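Local coordinates for protein cystalysin (PDB 1C7N) that belongs to the class I and II aminotransferase family of enzymes and binds pyridoxal-5'-phosphate, at residues S172-L186 and D203-T217. Residues are numbered along the deposited sequence; the frame is centred on the assembly and turned at random.
With PLP (pyridoxal-5'-phosphate), chain I.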
# COMPACT_ATOMS: atom_id res chain seq x y z
N SER A 172 -0.52 22.87 2.81
CA SER A 172 0.60 23.82 2.81
C SER A 172 1.93 23.23 2.35
O SER A 172 2.51 22.40 3.05
CB SER A 172 0.75 24.37 4.24
OG SER A 172 1.93 25.13 4.39
N PRO A 173 2.44 23.66 1.17
CA PRO A 173 1.87 24.64 0.24
C PRO A 173 0.46 24.24 -0.17
O PRO A 173 0.11 23.06 -0.14
CB PRO A 173 2.85 24.61 -0.93
CG PRO A 173 4.15 24.31 -0.25
CD PRO A 173 3.76 23.20 0.70
N HIS A 174 -0.34 25.23 -0.56
CA HIS A 174 -1.73 25.01 -0.95
C HIS A 174 -1.96 24.73 -2.43
O HIS A 174 -1.79 25.61 -3.28
CB HIS A 174 -2.57 26.21 -0.51
CG HIS A 174 -4.04 25.95 -0.52
ND1 HIS A 174 -4.77 25.75 0.63
CD2 HIS A 174 -4.92 25.84 -1.54
CE1 HIS A 174 -6.04 25.54 0.32
NE2 HIS A 174 -6.16 25.58 -0.99
N ASN A 175 -2.36 23.49 -2.73
CA ASN A 175 -2.68 23.03 -4.08
C ASN A 175 -4.15 23.40 -4.20
O ASN A 175 -4.94 23.09 -3.31
CB ASN A 175 -2.48 21.51 -4.15
CG ASN A 175 -2.88 20.90 -5.50
OD1 ASN A 175 -3.44 21.57 -6.36
ND2 ASN A 175 -2.58 19.61 -5.67
N PRO A 176 -4.58 23.99 -5.34
CA PRO A 176 -3.89 24.36 -6.58
C PRO A 176 -3.46 25.82 -6.80
O PRO A 176 -3.01 26.16 -7.89
CB PRO A 176 -4.90 23.95 -7.62
CG PRO A 176 -6.17 24.50 -7.00
CD PRO A 176 -6.04 24.13 -5.51
N VAL A 177 -3.60 26.69 -5.80
CA VAL A 177 -3.23 28.09 -6.00
C VAL A 177 -1.74 28.40 -5.83
O VAL A 177 -1.30 29.52 -6.12
CB VAL A 177 -4.05 29.01 -5.06
CG1 VAL A 177 -5.54 28.77 -5.31
CG2 VAL A 177 -3.69 28.75 -3.60
N GLY A 178 -0.97 27.41 -5.39
CA GLY A 178 0.46 27.62 -5.22
C GLY A 178 0.91 28.52 -4.08
O GLY A 178 2.04 29.02 -4.10
N ARG A 179 0.06 28.72 -3.08
CA ARG A 179 0.42 29.56 -1.94
C ARG A 179 1.34 28.85 -0.94
O ARG A 179 1.13 27.68 -0.60
CB ARG A 179 -0.82 30.02 -1.17
CG ARG A 179 -1.53 31.29 -1.69
CD ARG A 179 -0.58 32.48 -1.83
NE ARG A 179 0.31 32.66 -0.69
CZ ARG A 179 -0.01 33.27 0.45
NH1 ARG A 179 -1.22 33.79 0.61
NH2 ARG A 179 0.88 33.37 1.42
N VAL A 180 2.36 29.57 -0.49
CA VAL A 180 3.28 29.08 0.54
C VAL A 180 2.97 30.05 1.67
O VAL A 180 3.33 31.23 1.61
CB VAL A 180 4.76 29.20 0.12
CG1 VAL A 180 5.65 29.00 1.34
CG2 VAL A 180 5.09 28.15 -0.94
N TRP A 181 2.28 29.56 2.69
CA TRP A 181 1.84 30.39 3.81
C TRP A 181 2.91 31.13 4.60
O TRP A 181 3.91 30.55 5.03
CB TRP A 181 0.99 29.53 4.75
CG TRP A 181 -0.12 28.85 4.02
CD1 TRP A 181 -0.27 27.51 3.81
CD2 TRP A 181 -1.23 29.49 3.36
NE1 TRP A 181 -1.40 27.27 3.05
CE2 TRP A 181 -2.00 28.47 2.76
CE3 TRP A 181 -1.63 30.82 3.20
CZ2 TRP A 181 -3.16 28.74 2.03
CZ3 TRP A 181 -2.79 31.10 2.47
CH2 TRP A 181 -3.54 30.06 1.89
N LYS A 182 2.68 32.43 4.78
CA LYS A 182 3.62 33.26 5.51
C LYS A 182 3.54 32.99 7.01
O LYS A 182 2.52 32.50 7.50
CB LYS A 182 3.35 34.75 5.23
CG LYS A 182 3.80 35.20 3.84
CD LYS A 182 3.78 36.72 3.71
CE LYS A 182 2.49 37.23 3.10
NZ LYS A 182 2.39 36.86 1.66
N LYS A 183 4.61 33.31 7.73
CA LYS A 183 4.65 33.09 9.16
C LYS A 183 3.55 33.80 9.93
O LYS A 183 3.01 33.25 10.90
CB LYS A 183 6.02 33.49 9.71
CG LYS A 183 7.04 32.35 9.70
CD LYS A 183 8.46 32.83 9.94
CE LYS A 183 9.35 31.69 10.43
NZ LYS A 183 9.33 30.50 9.53
N ASP A 184 3.18 35.01 9.51
CA ASP A 184 2.13 35.74 10.20
C ASP A 184 0.77 35.08 10.00
O ASP A 184 -0.06 35.08 10.91
CB ASP A 184 2.06 37.19 9.72
CG ASP A 184 1.14 38.04 10.57
OD1 ASP A 184 0.73 39.12 10.12
OD2 ASP A 184 0.84 37.61 11.72
N GLU A 185 0.56 34.53 8.81
CA GLU A 185 -0.69 33.85 8.49
C GLU A 185 -0.81 32.59 9.34
O GLU A 185 -1.87 32.30 9.90
CB GLU A 185 -0.73 33.49 7.00
CG GLU A 185 -0.65 34.69 6.07
CD GLU A 185 -0.58 34.29 4.59
OE1 GLU A 185 0.35 33.54 4.22
OE2 GLU A 185 -1.44 34.74 3.81
N LEU A 186 0.29 31.84 9.44
CA LEU A 186 0.31 30.62 10.24
C LEU A 186 0.10 30.91 11.73
O LEU A 186 -0.46 30.09 12.45
CB LEU A 186 1.62 29.86 10.03
CG LEU A 186 1.82 29.20 8.66
CD1 LEU A 186 3.17 28.50 8.60
CD2 LEU A 186 0.68 28.22 8.39
N ASP A 203 -1.37 18.97 5.61
CA ASP A 203 -0.84 18.24 4.45
C ASP A 203 0.24 19.11 3.81
O ASP A 203 -0.06 20.12 3.16
CB ASP A 203 -1.96 17.95 3.45
CG ASP A 203 -1.49 17.15 2.24
OD1 ASP A 203 -2.37 16.64 1.49
OD2 ASP A 203 -0.27 17.02 2.02
N GLU A 204 1.50 18.73 4.02
CA GLU A 204 2.61 19.49 3.48
C GLU A 204 3.43 18.64 2.51
O GLU A 204 4.67 18.72 2.48
CB GLU A 204 3.49 20.00 4.64
CG GLU A 204 2.65 20.50 5.84
CD GLU A 204 3.42 21.36 6.82
OE1 GLU A 204 4.67 21.31 6.83
OE2 GLU A 204 2.77 22.08 7.61
N ILE A 205 2.74 17.85 1.70
CA ILE A 205 3.44 16.99 0.75
C ILE A 205 4.26 17.78 -0.26
O ILE A 205 5.26 17.28 -0.77
CB ILE A 205 2.47 16.04 0.01
CG1 ILE A 205 3.29 14.96 -0.71
CG2 ILE A 205 1.63 16.82 -0.99
CD1 ILE A 205 2.48 13.88 -1.33
N HIS A 206 3.84 19.01 -0.54
CA HIS A 206 4.56 19.86 -1.49
C HIS A 206 5.61 20.74 -0.80
O HIS A 206 6.12 21.67 -1.42
CB HIS A 206 3.61 20.81 -2.22
CG HIS A 206 2.61 20.13 -3.10
ND1 HIS A 206 1.35 19.77 -2.66
CD2 HIS A 206 2.66 19.81 -4.42
CE1 HIS A 206 0.67 19.27 -3.67
NE2 HIS A 206 1.43 19.28 -4.75
N PHE A 207 5.95 20.46 0.46
CA PHE A 207 6.88 21.38 1.12
C PHE A 207 8.33 21.45 0.63
O PHE A 207 9.08 22.32 1.08
CB PHE A 207 6.81 21.24 2.66
CG PHE A 207 7.45 20.00 3.24
CD1 PHE A 207 7.50 19.84 4.63
CD2 PHE A 207 8.01 19.01 2.44
CE1 PHE A 207 8.09 18.71 5.21
CE2 PHE A 207 8.60 17.88 3.02
CZ PHE A 207 8.64 17.73 4.40
N ASP A 208 8.73 20.58 -0.31
CA ASP A 208 10.09 20.64 -0.85
C ASP A 208 10.08 21.35 -2.20
O ASP A 208 11.14 21.65 -2.75
CB ASP A 208 10.70 19.25 -1.06
CG ASP A 208 10.81 18.46 0.22
OD1 ASP A 208 11.32 19.00 1.22
OD2 ASP A 208 10.40 17.28 0.21
N LEU A 209 8.89 21.60 -2.73
CA LEU A 209 8.75 22.25 -4.03
C LEU A 209 8.37 23.71 -3.88
O LEU A 209 7.23 24.11 -4.15
CB LEU A 209 7.71 21.49 -4.87
CG LEU A 209 8.11 20.05 -5.20
CD1 LEU A 209 6.89 19.22 -5.58
CD2 LEU A 209 9.14 20.04 -6.31
N ILE A 210 9.35 24.50 -3.45
CA ILE A 210 9.17 25.93 -3.23
C ILE A 210 9.92 26.73 -4.28
O ILE A 210 11.07 26.42 -4.60
CB ILE A 210 9.70 26.34 -1.83
CG1 ILE A 210 9.11 25.42 -0.76
CG2 ILE A 210 9.35 27.80 -1.54
CD1 ILE A 210 7.60 25.43 -0.68
N MET A 211 9.29 27.76 -4.83
CA MET A 211 9.94 28.59 -5.84
C MET A 211 10.94 29.52 -5.16
O MET A 211 10.79 29.85 -3.98
CB MET A 211 8.91 29.40 -6.63
CG MET A 211 7.99 28.57 -7.50
SD MET A 211 8.89 27.53 -8.67
CE MET A 211 8.76 25.93 -7.87
N PRO A 212 11.98 29.96 -5.89
CA PRO A 212 13.00 30.86 -5.35
C PRO A 212 12.41 32.08 -4.65
O PRO A 212 11.46 32.69 -5.14
CB PRO A 212 13.80 31.24 -6.59
CG PRO A 212 13.74 29.98 -7.41
CD PRO A 212 12.28 29.61 -7.29
N GLY A 213 12.97 32.42 -3.50
CA GLY A 213 12.50 33.57 -2.75
C GLY A 213 11.54 33.24 -1.62
O GLY A 213 11.52 33.92 -0.59
N TYR A 214 10.73 32.21 -1.80
CA TYR A 214 9.77 31.84 -0.77
C TYR A 214 10.34 30.85 0.23
O TYR A 214 11.29 30.12 -0.07
CB TYR A 214 8.49 31.32 -1.42
CG TYR A 214 7.91 32.35 -2.35
CD1 TYR A 214 8.22 32.34 -3.71
CD2 TYR A 214 7.13 33.40 -1.86
CE1 TYR A 214 7.78 33.36 -4.56
CE2 TYR A 214 6.68 34.42 -2.69
CZ TYR A 214 7.01 34.40 -4.04
OH TYR A 214 6.59 35.42 -4.85
N GLU A 215 9.75 30.83 1.42
CA GLU A 215 10.20 29.97 2.50
C GLU A 215 9.03 29.22 3.14
O GLU A 215 8.08 29.85 3.61
CB GLU A 215 10.88 30.80 3.60
CG GLU A 215 11.96 31.76 3.14
CD GLU A 215 13.23 31.07 2.69
OE1 GLU A 215 13.55 30.00 3.26
OE2 GLU A 215 13.90 31.60 1.79
N HIS A 216 9.11 27.90 3.18
CA HIS A 216 8.07 27.10 3.79
C HIS A 216 8.32 26.95 5.29
O HIS A 216 9.47 26.80 5.73
CB HIS A 216 8.00 25.70 3.16
CG HIS A 216 6.96 24.81 3.77
ND1 HIS A 216 7.19 24.07 4.91
CD2 HIS A 216 5.67 24.59 3.43
CE1 HIS A 216 6.08 23.42 5.24
NE2 HIS A 216 5.15 23.72 4.36
N THR A 217 7.25 27.02 6.06
CA THR A 217 7.33 26.87 7.51
C THR A 217 6.47 25.69 7.91
O THR A 217 5.26 25.71 7.69
CB THR A 217 6.79 28.12 8.24
OG1 THR A 217 7.59 29.27 7.90
CG2 THR A 217 6.82 27.91 9.75
N1 PLP I . -2.02 15.93 -0.99
C2 PLP I . -1.96 16.94 -1.97
C2A PLP I . -2.34 18.33 -1.49
C3 PLP I . -1.46 16.54 -3.28
O3 PLP I . -1.53 17.51 -4.20
C4 PLP I . -1.01 15.21 -3.48
C4A PLP I . -0.41 14.79 -4.75
C5 PLP I . -1.10 14.25 -2.34
C6 PLP I . -1.62 14.63 -1.14
C5A PLP I . -0.28 12.97 -2.49
O4P PLP I . -0.84 11.71 -2.37
P PLP I . 0.28 10.53 -2.46
O1P PLP I . -0.56 9.35 -2.67
O2P PLP I . 1.01 10.48 -1.13
O3P PLP I . 1.20 10.77 -3.57
O HOH W 1 2.84 24.67 6.86
O HOH W 2 1.32 20.56 0.53
O HOH W 3 4.76 27.80 4.96
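Pro173, which follows a cis peptide bond, lays its ring on the turn begun by Glu204, with Pro173 CD 3.4 Å from His206 C. Pro173 CG meets Ile210 CD1 at 3.7 Å, the two side chains crossing at about a right angle, and Val180 CG2 reaches the same methyl. The His216 ring, CG anti to the backbone N (chi1 179°), swings in beside Pro173 CD, with Phe207 CB over the centre of one face. NE2 of His216 donates to Ser172 O at 3.2 Å, a bent bond (144°) from above the carbonyl plane. Ser172 N points almost straight at Asp203 O, 2.8 Å away. A water ties Ser172 OG to Glu204 OE2 and Thr217 O; that carboxylate oxygen also bonds Ser202. Lys183 bends at its last torsion to put NZ 2.7 Å from Thr217 OG1, while Leu186 CD1 packs against Thr217 CB. At the pyridoxal-5'-phosphate end, the Asn175 amide stands nearly perpendicular (89°) to the His206 ring, and Asp203 OD1 lies 2.6 Å from PLP N1. Parallel strands 165-171 and 199-203 and the loops after them supply part of this pocket, the aspartate at the pyridine nitrogen being characteristic of fold-type I PLP enzymes.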